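Long-range contacts in RNA polymerase sigma factor (Bartonella quintana, PDB 5UXX), which probably acts as an ECF-subfamily sigma-70 factor that binds DNA and directs RNA polymerase to the promoters it recognises: residues A[19-23]-A[34-40]; A[22-26]-A[118-123]; A[62-66]-A[136-140]; A[90-94]-A[104-108]; A[109-113]-A[155-160]. All blocks are in the same frame, centred on the assembly; numbering follows the deposited sequence.

Contact 1: residues A[19-23]-A[34-40]; sequences LRAFA and EDLVQDT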
# COMPACT_ATOMS: atom_id res chain seq x y z
N LEU A 19 1.58 0.35 6.51
CA LEU A 19 2.56 -0.10 5.53
C LEU A 19 2.20 -1.49 5.00
O LEU A 19 2.32 -1.76 3.81
CB LEU A 19 3.96 -0.11 6.14
CG LEU A 19 5.13 -0.36 5.18
CD1 LEU A 19 5.26 0.80 4.20
CD2 LEU A 19 6.42 -0.57 5.95
N ARG A 20 1.76 -2.36 5.90
CA ARG A 20 1.34 -3.71 5.53
C ARG A 20 0.08 -3.68 4.68
O ARG A 20 -0.05 -4.44 3.72
CB ARG A 20 1.13 -4.56 6.78
CG ARG A 20 0.58 -5.95 6.50
CD ARG A 20 0.45 -6.76 7.77
NE ARG A 20 -0.30 -8.00 7.56
CZ ARG A 20 -1.62 -8.09 7.62
NH1 ARG A 20 -2.35 -7.02 7.89
NH2 ARG A 20 -2.22 -9.26 7.41
N ALA A 21 -0.87 -2.82 5.05
CA ALA A 21 -2.11 -2.67 4.31
C ALA A 21 -1.85 -2.17 2.90
O ALA A 21 -2.54 -2.55 1.95
CB ALA A 21 -3.06 -1.73 5.04
N PHE A 22 -0.84 -1.31 2.77
CA PHE A 22 -0.44 -0.77 1.47
C PHE A 22 0.11 -1.88 0.58
O PHE A 22 -0.19 -1.94 -0.61
CB PHE A 22 0.59 0.34 1.65
CG PHE A 22 1.02 0.99 0.36
CD1 PHE A 22 0.08 1.53 -0.50
CD2 PHE A 22 2.36 1.07 0.03
CE1 PHE A 22 0.48 2.12 -1.69
CE2 PHE A 22 2.76 1.67 -1.15
CZ PHE A 22 1.82 2.20 -2.01
N ALA A 23 0.93 -2.75 1.17
CA ALA A 23 1.53 -3.86 0.44
C ALA A 23 0.48 -4.84 -0.06
O ALA A 23 0.55 -5.31 -1.20
CB ALA A 23 2.55 -4.57 1.31
N GLU A 34 3.57 -10.11 2.30
CA GLU A 34 4.14 -10.06 3.64
C GLU A 34 5.66 -9.96 3.61
O GLU A 34 6.27 -9.31 4.47
CB GLU A 34 3.71 -11.30 4.44
CG GLU A 34 2.30 -11.23 5.03
CD GLU A 34 2.14 -10.22 6.14
OE1 GLU A 34 3.12 -9.55 6.52
OE2 GLU A 34 1.00 -10.09 6.65
N ASP A 35 6.27 -10.59 2.62
CA ASP A 35 7.72 -10.49 2.40
C ASP A 35 8.13 -9.10 1.94
O ASP A 35 9.22 -8.63 2.24
CB ASP A 35 8.19 -11.54 1.39
CG ASP A 35 8.17 -12.94 1.96
OD1 ASP A 35 8.12 -13.08 3.19
OD2 ASP A 35 8.20 -13.90 1.16
N LEU A 36 7.23 -8.45 1.20
CA LEU A 36 7.46 -7.10 0.71
C LEU A 36 7.64 -6.11 1.85
O LEU A 36 8.50 -5.23 1.79
CB LEU A 36 6.30 -6.66 -0.19
CG LEU A 36 6.45 -5.36 -0.97
CD1 LEU A 36 7.69 -5.40 -1.84
CD2 LEU A 36 5.21 -5.11 -1.81
N VAL A 37 6.83 -6.26 2.89
CA VAL A 37 6.94 -5.42 4.08
C VAL A 37 8.26 -5.67 4.80
O VAL A 37 8.94 -4.74 5.22
CB VAL A 37 5.77 -5.67 5.06
CG1 VAL A 37 5.92 -4.81 6.29
CG2 VAL A 37 4.44 -5.41 4.37
N GLN A 38 8.61 -6.95 4.93
CA GLN A 38 9.86 -7.35 5.57
C GLN A 38 11.08 -6.71 4.89
O GLN A 38 11.95 -6.16 5.57
CB GLN A 38 9.99 -8.88 5.55
CG GLN A 38 11.04 -9.42 6.51
CD GLN A 38 10.95 -10.92 6.68
OE1 GLN A 38 10.21 -11.42 7.53
NE2 GLN A 38 11.71 -11.65 5.87
N ASP A 39 11.13 -6.79 3.57
CA ASP A 39 12.23 -6.21 2.80
C ASP A 39 12.27 -4.70 2.96
O ASP A 39 13.35 -4.10 3.00
CB ASP A 39 12.11 -6.58 1.32
CG ASP A 39 12.30 -8.07 1.08
OD1 ASP A 39 12.87 -8.75 1.95
OD2 ASP A 39 11.87 -8.55 0.01
N THR A 40 11.10 -4.08 3.04
CA THR A 40 11.00 -2.63 3.20
C THR A 40 11.57 -2.20 4.55
O THR A 40 12.30 -1.21 4.64
CB THR A 40 9.55 -2.15 3.08
OG1 THR A 40 9.05 -2.46 1.77
CG2 THR A 40 9.46 -0.64 3.29
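Arg-20 and Val-37 bring the backbones closest, CA to CA 6.0 Å, where helical segments 19-23 and 34-40 pass with their axes 8.9 Å apart and their directions 132° apart. Val-37 reaches toward the partner helix and fills the middle of the contact. Its CG1 lies anti to the backbone N (chi1 179°), which leaves CG2 beside that N, facing Arg-20 and Ala-23: Val-37 CG2 lies 3.7 Å from Ala-23 CB and equally near the CA of Arg-20. Ala-23 also receives the end of Leu-36, CD2 of the leucine standing 4.1 Å from CB of the alanine. At one end, Leu-19 and Thr-40 meet tip to tip, CD2 to CG2 at 4.0 Å. The threonine can offer a methyl because its OG1 is turned back to its own helix, bonding Leu-36 O at 2.8 Å; that carbonyl also accepts from Thr-40 N, on the opposite face of its plane. At the other end Arg-20 runs out extended while Glu-34 bends at chi2 to bring its carboxylate back. Arg-20 NE donates to Glu-34 OE2 at 2.6 Å, nearly straight (166°), syn but tilted from the carboxylate plane, and close to the guanidinium plane. Both helices belong to sigma-70 region 2, and helix 57-81 packs on Leu-19 and Thr-40. The other two guanidinium nitrogens are taken by the second protein of the assembly, NH1 by its backbone and NH2 by an acidic side chain. Glu-34 thus probably steadies the arginine, and offsets its charge, for a bridge between the two proteins.

Contact 2: residues A[22-26]-A[118-123]; sequences FAISL and REAIIL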
# COMPACT_ATOMS: atom_id res chain seq x y z
N PHE A 22 -0.84 -1.31 2.77
CA PHE A 22 -0.44 -0.77 1.47
C PHE A 22 0.11 -1.88 0.58
O PHE A 22 -0.19 -1.94 -0.61
CB PHE A 22 0.59 0.34 1.65
CG PHE A 22 1.02 0.99 0.36
CD1 PHE A 22 0.08 1.53 -0.50
CD2 PHE A 22 2.36 1.07 0.03
CE1 PHE A 22 0.48 2.12 -1.69
CE2 PHE A 22 2.76 1.67 -1.15
CZ PHE A 22 1.82 2.20 -2.01
N ALA A 23 0.93 -2.75 1.17
CA ALA A 23 1.53 -3.86 0.44
C ALA A 23 0.48 -4.84 -0.06
O ALA A 23 0.55 -5.31 -1.20
CB ALA A 23 2.55 -4.57 1.31
N ILE A 24 -0.49 -5.15 0.79
CA ILE A 24 -1.55 -6.08 0.44
C ILE A 24 -2.44 -5.50 -0.66
O ILE A 24 -2.83 -6.19 -1.59
CB ILE A 24 -2.41 -6.45 1.68
CG1 ILE A 24 -1.60 -7.33 2.63
CG2 ILE A 24 -3.69 -7.15 1.26
CD1 ILE A 24 -2.25 -7.54 3.98
N SER A 25 -2.74 -4.20 -0.54
CA SER A 25 -3.54 -3.51 -1.55
C SER A 25 -2.83 -3.47 -2.90
O SER A 25 -3.47 -3.52 -3.95
CB SER A 25 -3.86 -2.09 -1.09
OG SER A 25 -4.55 -2.09 0.15
N LEU A 26 -1.51 -3.38 -2.85
CA LEU A 26 -0.69 -3.22 -4.05
C LEU A 26 -0.40 -4.55 -4.74
O LEU A 26 -0.29 -4.61 -5.97
CB LEU A 26 0.62 -2.53 -3.70
CG LEU A 26 1.09 -1.37 -4.58
CD1 LEU A 26 0.01 -0.32 -4.71
CD2 LEU A 26 2.37 -0.76 -4.02
N ARG A 118 -4.70 1.94 -9.38
CA ARG A 118 -4.81 1.20 -8.12
C ARG A 118 -3.99 1.85 -7.02
O ARG A 118 -4.48 2.06 -5.91
CB ARG A 118 -4.38 -0.25 -8.32
CG ARG A 118 -4.35 -1.08 -7.04
CD ARG A 118 -4.34 -2.57 -7.33
NE ARG A 118 -3.23 -2.97 -8.19
CZ ARG A 118 -3.35 -3.27 -9.48
NH1 ARG A 118 -4.53 -3.21 -10.07
NH2 ARG A 118 -2.28 -3.62 -10.18
N GLU A 119 -2.74 2.19 -7.32
CA GLU A 119 -1.86 2.81 -6.34
C GLU A 119 -2.34 4.21 -5.95
O GLU A 119 -2.34 4.56 -4.77
CB GLU A 119 -0.43 2.88 -6.87
CG GLU A 119 0.52 3.58 -5.92
CD GLU A 119 1.95 3.54 -6.40
OE1 GLU A 119 2.18 3.34 -7.61
OE2 GLU A 119 2.86 3.70 -5.55
N ALA A 120 -2.75 4.99 -6.94
CA ALA A 120 -3.20 6.36 -6.71
C ALA A 120 -4.41 6.41 -5.78
O ALA A 120 -4.45 7.22 -4.85
CB ALA A 120 -3.51 7.04 -8.03
N ILE A 121 -5.40 5.56 -6.04
CA ILE A 121 -6.63 5.58 -5.26
C ILE A 121 -6.40 5.04 -3.84
O ILE A 121 -7.11 5.40 -2.91
CB ILE A 121 -7.76 4.77 -5.95
CG1 ILE A 121 -9.12 5.09 -5.33
CG2 ILE A 121 -7.47 3.28 -5.93
CD1 ILE A 121 -9.54 6.53 -5.48
N ILE A 122 -5.39 4.19 -3.69
CA ILE A 122 -5.02 3.68 -2.37
C ILE A 122 -4.29 4.76 -1.57
O ILE A 122 -4.61 5.00 -0.40
CB ILE A 122 -4.13 2.42 -2.47
CG1 ILE A 122 -4.96 1.23 -2.96
CG2 ILE A 122 -3.52 2.09 -1.12
CD1 ILE A 122 -6.16 0.92 -2.08
N LEU A 123 -3.33 5.42 -2.21
CA LEU A 123 -2.55 6.47 -1.56
C LEU A 123 -3.43 7.63 -1.12
O LEU A 123 -3.27 8.16 -0.02
CB LEU A 123 -1.44 6.97 -2.49
CG LEU A 123 -0.26 6.03 -2.74
CD1 LEU A 123 0.67 6.63 -3.78
CD2 LEU A 123 0.48 5.74 -1.45
O HOH W 1 -0.47 -2.85 -7.94
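Phe-22 makes the close-packed end of this contact, setting the CD1-CE1-CZ side of its ring against Ile-122 and Leu-123. Phe-22 CD1 lies 3.7 Å from Ile-122 CG2, which comes in at the ring edge, and Phe-22 CE1 lies 3.6 Å from Leu-123 CD2. The ring gets there because CG is anti to the backbone N (chi1 -178°), which carries it over toward segment 118-123; Phe-62 stacks on it. Ser-25 and Ile-122 continue the packing through CB and CD1, 3.9 Å apart, while the serine OG is bonded to Ala-21 O in its own helix. The segments are nearly antiparallel, their directions 149° apart, and at 10.3 Å the axes are well separated, so the two are joined through side chains.

Toward Leu-26, where helix 7-26 ends, the contact becomes looser and wetter. Leu-26 CD1 only brushes the aliphatic part of Glu-119, 3.9 Å from its CB, and a water stands between the two segments. It donates to Leu-26 O at 2.6 Å and accepts from Arg-118 NE at 2.8 Å, lying at the edge of the guanidinium. The arginine's NH1 is spent on Leu-110 O and Leu-113 O. Glu-119 sends OE1 away to Arg-66 and Tyr-70.

The contact joins a region 2 helix to one of region 4, pressing the two parts of the sigma factor together. Its charged groups take their main partners outside the two segments, so hydrocarbon and ring surfaces carry the centre; beside them the positive charge of Arg-118, linked to Leu-26 O through the water, would probably favour the C-terminal end of helix 7-26.

Contact 3: residues A[62-66]-A[136-140]; sequences FTILR and AICGC
Ile-137 makes the van der Waals part of the contact, lying against three residues of helix 57-81. Its hydrocarbon partners are the CD of Arg-66, 3.8 Å from Ile-137 CG2, and Phe-62 CB, which its CD1 approaches. Ile-137 CG1 also meets an oxygen, Thr-63 OG1, at 3.7 Å. The backbones are close here, Thr-63 CA to Ile-137 CA 5.3 Å. The threonine hydroxyl has its polar partner elsewhere, Ala-59 O one turn back.

The polar part belongs to Arg-66. Its chain leaves with CG anti to the backbone N (chi1 159°) and stays extended as far as NE, which lays the guanidinium over the last turn of helix 131-138. Cys-138 CA sits 3.4 Å above the plane of the Arg-66 guanidinium, toward the rim of the group. Arg-66 NE comes within 3.2 Å of Ile-137 O, but that oxygen lies over a face, and the angle is too poor for a hydrogen bond. Cys-138 SG is 3.6 Å from Arg-66 NH1, whose real partner is Glu-119 in a salt bridge.

Backbone bonding closes the helix just beyond. Gly-139, with its positive phi of 65°, is the C-prime residue of a Schellman motif, in which Cys-140 N pairs with Ala-135 O.

A guanidinium laid on a helix C-terminus, without a hydrogen bond to segment 136-140, implies an attraction that is probably electrostatic, joining region 2 to region 4, while the salt bridge to Glu-119 is likely to orient the arginine.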
# COMPACT_ATOMS: atom_id res chain seq x y z
N PHE A 62 6.59 4.43 2.42
CA PHE A 62 5.75 3.95 1.34
C PHE A 62 6.49 3.97 0.00
O PHE A 62 6.28 3.10 -0.84
CB PHE A 62 4.47 4.78 1.23
CG PHE A 62 3.36 4.32 2.14
CD1 PHE A 62 3.60 4.07 3.48
CD2 PHE A 62 2.08 4.14 1.64
CE1 PHE A 62 2.57 3.64 4.31
CE2 PHE A 62 1.05 3.72 2.47
CZ PHE A 62 1.30 3.47 3.81
N THR A 63 7.36 4.96 -0.17
CA THR A 63 8.16 5.08 -1.39
C THR A 63 9.10 3.88 -1.54
O THR A 63 9.25 3.34 -2.64
CB THR A 63 8.99 6.37 -1.39
OG1 THR A 63 8.12 7.50 -1.22
CG2 THR A 63 9.76 6.52 -2.69
N ILE A 64 9.72 3.47 -0.44
CA ILE A 64 10.61 2.32 -0.45
C ILE A 64 9.87 1.04 -0.82
O ILE A 64 10.34 0.26 -1.65
CB ILE A 64 11.30 2.14 0.91
CG1 ILE A 64 12.21 3.33 1.22
CG2 ILE A 64 12.10 0.84 0.94
CD1 ILE A 64 12.84 3.28 2.59
N LEU A 65 8.70 0.84 -0.21
CA LEU A 65 7.90 -0.35 -0.48
C LEU A 65 7.39 -0.35 -1.91
O LEU A 65 7.44 -1.38 -2.59
CB LEU A 65 6.72 -0.44 0.50
CG LEU A 65 5.95 -1.76 0.53
CD1 LEU A 65 5.50 -2.10 1.94
CD2 LEU A 65 4.74 -1.72 -0.41
N ARG A 66 6.89 0.80 -2.37
CA ARG A 66 6.40 0.94 -3.73
C ARG A 66 7.46 0.58 -4.77
O ARG A 66 7.20 -0.17 -5.71
CB ARG A 66 5.91 2.37 -3.98
CG ARG A 66 5.87 2.73 -5.45
CD ARG A 66 6.05 4.22 -5.68
NE ARG A 66 6.50 4.49 -7.05
CZ ARG A 66 5.68 4.67 -8.08
NH1 ARG A 66 4.37 4.60 -7.92
NH2 ARG A 66 6.18 4.91 -9.29
N ALA A 136 4.71 12.86 -5.20
CA ALA A 136 6.12 12.65 -4.91
C ALA A 136 6.45 11.16 -4.82
O ALA A 136 7.49 10.71 -5.29
CB ALA A 136 6.51 13.36 -3.62
N ILE A 137 5.55 10.40 -4.20
CA ILE A 137 5.71 8.96 -4.06
C ILE A 137 5.74 8.28 -5.43
O ILE A 137 6.60 7.43 -5.69
CB ILE A 137 4.58 8.34 -3.21
CG1 ILE A 137 4.68 8.83 -1.76
CG2 ILE A 137 4.64 6.82 -3.25
CD1 ILE A 137 3.52 8.41 -0.89
N CYS A 138 4.81 8.65 -6.30
CA CYS A 138 4.69 8.02 -7.61
C CYS A 138 5.63 8.65 -8.64
O CYS A 138 5.75 8.16 -9.76
CB CYS A 138 3.25 8.10 -8.11
SG CYS A 138 2.06 7.23 -7.07
N GLY A 139 6.29 9.74 -8.25
CA GLY A 139 7.22 10.42 -9.14
C GLY A 139 6.53 11.03 -10.35
O GLY A 139 7.05 10.96 -11.47
N CYS A 140 5.36 11.62 -10.13
CA CYS A 140 4.62 12.26 -11.21
C CYS A 140 4.06 13.61 -10.77
O CYS A 140 4.27 14.03 -9.64
CB CYS A 140 3.48 11.35 -11.68
SG CYS A 140 2.19 11.07 -10.44

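Contact 4: residues A[90-94]-A[104-108]; sequences SVAIH and QDFKK
Gln-104 grips the chain at Val-91 and Ile-93 with both ends of its side-chain amide. Gln-104 OE1 accepts from Ile-93 N at 3.1 Å, an almost straight bond (172°) arriving nearly along the C=O axis. The other end is less well aligned: Gln-104 NE2 donates to Val-91 O at 3.0 Å with an angle of 134°, coming from above the carbonyl plane. The amide so spans the C=O of one residue and the N-H two further on, past Ala-92, whose own side chain turns away.

Around this pair of bonds lies hydrocarbon. Val-91 and Gln-104 run antiparallel alongside each other, with CG1 of the valine 3.5 Å from OE1 of the glutamine. The same Val-91 CG1 rests 3.7 Å from Lys-107 CG, and Val-91 CG2 reaches Lys-108 CG at 4.1 Å. Ile-93 lies across Lys-107, its CD1 3.6 Å from the lysine CB.

Segment 90-94 is an extended piece of the linker that leads from the region 2 helices to helix 103-112, one of the region 4 helices, and here it folds back onto that helix.

One shell out, Lys-107 is steadied at its far end. A bend at chi2 (55°) takes the chain away from the linker, and NZ then bonds Ser-25 O, Ser-27 O and Asn-111 OD1, which probably keeps its aliphatic part in place against Val-91 and Ile-93. The linker has its own support at Ser-90, which pairs through its backbone with Ser-28 and through OG with His-30 ND1. Beyond Ile-93, an apolar side chain of the second protein in the assembly packs on the isoleucine.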
# COMPACT_ATOMS: atom_id res chain seq x y z
N SER A 90 -3.46 -13.75 -7.77
CA SER A 90 -4.22 -14.44 -6.73
C SER A 90 -4.72 -13.50 -5.64
O SER A 90 -4.02 -12.58 -5.22
CB SER A 90 -3.36 -15.54 -6.10
OG SER A 90 -2.19 -15.01 -5.52
N VAL A 91 -5.96 -13.73 -5.20
CA VAL A 91 -6.56 -12.96 -4.13
C VAL A 91 -7.01 -13.87 -3.00
O VAL A 91 -7.80 -14.80 -3.21
CB VAL A 91 -7.77 -12.13 -4.63
CG1 VAL A 91 -8.47 -11.45 -3.46
CG2 VAL A 91 -7.32 -11.11 -5.67
N ALA A 92 -6.52 -13.61 -1.79
CA ALA A 92 -6.88 -14.41 -0.63
C ALA A 92 -6.90 -13.56 0.64
O ALA A 92 -5.90 -13.44 1.34
CB ALA A 92 -5.92 -15.58 -0.47
N ILE A 93 -8.06 -12.98 0.93
CA ILE A 93 -8.23 -12.15 2.12
C ILE A 93 -9.33 -12.68 3.03
O ILE A 93 -10.46 -12.91 2.59
CB ILE A 93 -8.55 -10.69 1.74
CG1 ILE A 93 -7.47 -10.12 0.82
CG2 ILE A 93 -8.68 -9.84 3.00
CD1 ILE A 93 -7.72 -8.69 0.40
N HIS A 94 -8.98 -12.90 4.30
CA HIS A 94 -9.95 -13.33 5.30
C HIS A 94 -11.08 -12.31 5.42
O HIS A 94 -10.83 -11.10 5.41
CB HIS A 94 -9.26 -13.52 6.66
CG HIS A 94 -10.13 -14.17 7.69
ND1 HIS A 94 -11.19 -13.53 8.29
CD2 HIS A 94 -10.09 -15.41 8.23
CE1 HIS A 94 -11.76 -14.34 9.16
NE2 HIS A 94 -11.11 -15.50 9.14
N GLN A 104 -12.61 -9.65 -0.17
CA GLN A 104 -12.20 -10.42 -1.33
C GLN A 104 -12.68 -9.76 -2.62
O GLN A 104 -11.92 -9.62 -3.58
CB GLN A 104 -12.73 -11.85 -1.24
CG GLN A 104 -12.30 -12.76 -2.38
CD GLN A 104 -11.02 -13.52 -2.07
OE1 GLN A 104 -10.33 -13.21 -1.10
NE2 GLN A 104 -10.72 -14.52 -2.88
N ASP A 105 -13.94 -9.33 -2.62
CA ASP A 105 -14.54 -8.69 -3.78
C ASP A 105 -13.91 -7.33 -4.06
O ASP A 105 -13.66 -6.98 -5.22
CB ASP A 105 -16.05 -8.54 -3.58
CG ASP A 105 -16.74 -7.94 -4.79
OD1 ASP A 105 -16.86 -8.64 -5.82
OD2 ASP A 105 -17.17 -6.77 -4.71
N PHE A 106 -13.66 -6.57 -3.01
CA PHE A 106 -13.06 -5.24 -3.14
C PHE A 106 -11.65 -5.32 -3.71
O PHE A 106 -11.27 -4.52 -4.56
CB PHE A 106 -13.04 -4.53 -1.78
CG PHE A 106 -12.71 -3.06 -1.88
CD1 PHE A 106 -13.72 -2.13 -2.06
CD2 PHE A 106 -11.40 -2.62 -1.79
CE1 PHE A 106 -13.43 -0.78 -2.15
CE2 PHE A 106 -11.10 -1.27 -1.88
CZ PHE A 106 -12.12 -0.35 -2.06
N LYS A 107 -10.88 -6.30 -3.24
CA LYS A 107 -9.52 -6.51 -3.72
C LYS A 107 -9.52 -6.90 -5.20
O LYS A 107 -8.69 -6.44 -5.98
CB LYS A 107 -8.81 -7.57 -2.88
CG LYS A 107 -7.42 -7.95 -3.38
CD LYS A 107 -6.51 -6.74 -3.51
CE LYS A 107 -5.11 -7.16 -3.94
NZ LYS A 107 -4.31 -6.01 -4.45
N LYS A 108 -10.47 -7.76 -5.57
CA LYS A 108 -10.64 -8.16 -6.96
C LYS A 108 -10.98 -6.96 -7.84
O LYS A 108 -10.55 -6.88 -8.99
CB LYS A 108 -11.72 -9.24 -7.08
CG LYS A 108 -11.30 -10.59 -6.53
CD LYS A 108 -12.50 -11.51 -6.32
CE LYS A 108 -13.33 -11.64 -7.58
NZ LYS A 108 -14.44 -12.62 -7.40

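Contact 5: residues A[109-113]-A[155-160]; sequences ALNML and RLQELL
Leu-160 N bonds Leu-156 O at 2.8 Å, the shortest polar bond here, in the last turn of helix 142-159, and the side chains of these two leucines together receive the methyl of Ala-109. Ala-109 points that methyl into the partner segment, where its CB lies 3.8 Å from Leu-160 CD2 and 3.9 Å from Leu-156 CD2. Leu-159 CD2 packs on the alanine from its backbone side, 3.5 Å from Ala-109 O, the oxygen that also accepts from Met-112 N within the last turn of helix 103-112. Just beyond, the carbonyls of Leu-110 and Leu-113 are both taken by Arg-118 NH1, which ties down the turn into the next helix.

The rest of the contact is mostly leucine packing. Leu-113 forks over two residues: CD1 faces Leu-156, and Leu-113 CD2 lies 3.6 Å from Arg-155 CG, the leucine and arginine lying side by side but heading opposite ways. With CG beside the backbone N (chi1 -56°), the leucine end swings toward the partner helix.

Met-112, modelled as selenomethionine, lies on the exposed side. Its CB packs on Leu-159 CD2 at 3.6 Å, and Met-112 CE approaches Arg-155 NH2 at 3.7 Å. The arginine turns the edge of its guanidinium to Met-112 O, which lies near its plane and 3.5 Å from Arg-155 NH2, a long approach.

Leu-110 reaches back to Leu-156 while leaning on Ile-122 of helix 115-125. The end of helix 103-112 is thereby packed on the end of helix 142-159, bringing together the first and last helices of the all-helical sigma-70 region 4, a member of the helix-turn-helix group.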
# COMPACT_ATOMS: atom_id res chain seq x y z
N ALA A 109 -11.75 -6.03 -7.29
CA ALA A 109 -12.10 -4.81 -7.99
C ALA A 109 -10.87 -3.92 -8.18
O ALA A 109 -10.67 -3.34 -9.25
CB ALA A 109 -13.19 -4.05 -7.24
N LEU A 110 -10.06 -3.82 -7.14
CA LEU A 110 -8.80 -3.07 -7.19
C LEU A 110 -7.88 -3.61 -8.27
O LEU A 110 -7.19 -2.86 -8.96
CB LEU A 110 -8.09 -3.10 -5.84
CG LEU A 110 -8.68 -2.25 -4.71
CD1 LEU A 110 -7.95 -2.53 -3.41
CD2 LEU A 110 -8.61 -0.77 -5.07
N ASN A 111 -7.86 -4.94 -8.41
CA ASN A 111 -7.00 -5.60 -9.39
C ASN A 111 -7.48 -5.39 -10.83
O ASN A 111 -6.72 -5.59 -11.77
CB ASN A 111 -6.91 -7.09 -9.07
CG ASN A 111 -6.03 -7.38 -7.87
OD1 ASN A 111 -5.51 -6.46 -7.23
ND2 ASN A 111 -5.86 -8.66 -7.55
N MSE A 112 -8.74 -5.00 -10.99
CA MSE A 112 -9.28 -4.69 -12.31
C MSE A 112 -8.74 -3.37 -12.82
O MSE A 112 -8.72 -3.12 -14.03
CB MSE A 112 -10.81 -4.65 -12.26
CG MSE A 112 -11.47 -5.98 -11.95
SE MSE A 112 -11.31 -7.26 -13.40
CE MSE A 112 -12.32 -6.31 -14.76
N LEU A 113 -8.30 -2.52 -11.90
CA LEU A 113 -7.72 -1.23 -12.25
C LEU A 113 -6.33 -1.40 -12.84
O LEU A 113 -5.70 -2.45 -12.68
CB LEU A 113 -7.64 -0.32 -11.02
CG LEU A 113 -8.94 -0.04 -10.26
CD1 LEU A 113 -8.66 0.79 -9.02
CD2 LEU A 113 -9.95 0.64 -11.15
N ARG A 155 -14.28 3.96 -12.08
CA ARG A 155 -14.23 2.55 -12.45
C ARG A 155 -14.65 1.65 -11.29
O ARG A 155 -15.35 0.66 -11.48
CB ARG A 155 -12.83 2.17 -12.94
CG ARG A 155 -12.73 0.75 -13.47
CD ARG A 155 -11.74 0.65 -14.62
NE ARG A 155 -11.38 -0.74 -14.91
CZ ARG A 155 -12.17 -1.60 -15.54
NH1 ARG A 155 -13.38 -1.23 -15.95
NH2 ARG A 155 -11.76 -2.84 -15.76
N LEU A 156 -14.21 2.01 -10.09
CA LEU A 156 -14.57 1.26 -8.89
C LEU A 156 -16.07 1.33 -8.62
O LEU A 156 -16.67 0.36 -8.15
CB LEU A 156 -13.80 1.78 -7.67
CG LEU A 156 -12.36 1.29 -7.51
CD1 LEU A 156 -11.76 1.81 -6.21
CD2 LEU A 156 -12.30 -0.23 -7.57
N GLN A 157 -16.67 2.48 -8.91
CA GLN A 157 -18.11 2.66 -8.72
C GLN A 157 -18.91 1.73 -9.62
O GLN A 157 -19.91 1.15 -9.20
CB GLN A 157 -18.50 4.12 -9.00
CG GLN A 157 -17.98 5.11 -7.97
CD GLN A 157 -18.26 6.55 -8.36
OE1 GLN A 157 -18.26 6.89 -9.55
NE2 GLN A 157 -18.49 7.40 -7.37
N GLU A 158 -18.46 1.58 -10.87
CA GLU A 158 -19.11 0.69 -11.82
C GLU A 158 -18.84 -0.77 -11.47
O GLU A 158 -19.71 -1.63 -11.61
CB GLU A 158 -18.64 0.99 -13.24
N LEU A 159 -17.62 -1.04 -11.01
CA LEU A 159 -17.21 -2.39 -10.64
C LEU A 159 -17.95 -2.90 -9.41
O LEU A 159 -18.43 -4.03 -9.38
CB LEU A 159 -15.70 -2.43 -10.39
CG LEU A 159 -14.78 -2.83 -11.55
CD1 LEU A 159 -15.26 -2.27 -12.88
CD2 LEU A 159 -13.36 -2.36 -11.25
N LEU A 160 -18.05 -2.05 -8.39
CA LEU A 160 -18.67 -2.44 -7.13
C LEU A 160 -20.16 -2.13 -7.12
O LEU A 160 -20.84 -2.33 -6.11
CB LEU A 160 -17.98 -1.73 -5.96
CG LEU A 160 -16.50 -2.09 -5.76
CD1 LEU A 160 -15.84 -1.13 -4.78
CD2 LEU A 160 -16.36 -3.53 -5.29

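In the fold
Contacts 1 and 2 start from the same helix, 7-26, with centres 12 Å apart; their segments share Phe-22 and Ala-23, of which Phe-22 makes the packing in contact 2. The centres of contacts 2 and 3 are about 11 Å apart, and the two are tied by the Glu-119 OE1 to Arg-66 NH1 salt bridge of 2.6 Å. Contact 2 also meets contact 4, whose Lys-107 NZ reaches Ser-25 O at 2.7 Å, and contact 5, where Arg-118 bonds the 109-113 turn. Contacts 4 and 5 share helix 103-112, whereas contacts 3 and 4 lie about 24 Å apart, centre to centre, on opposite sides of the chain's centre. The second protein reaches residues in all five.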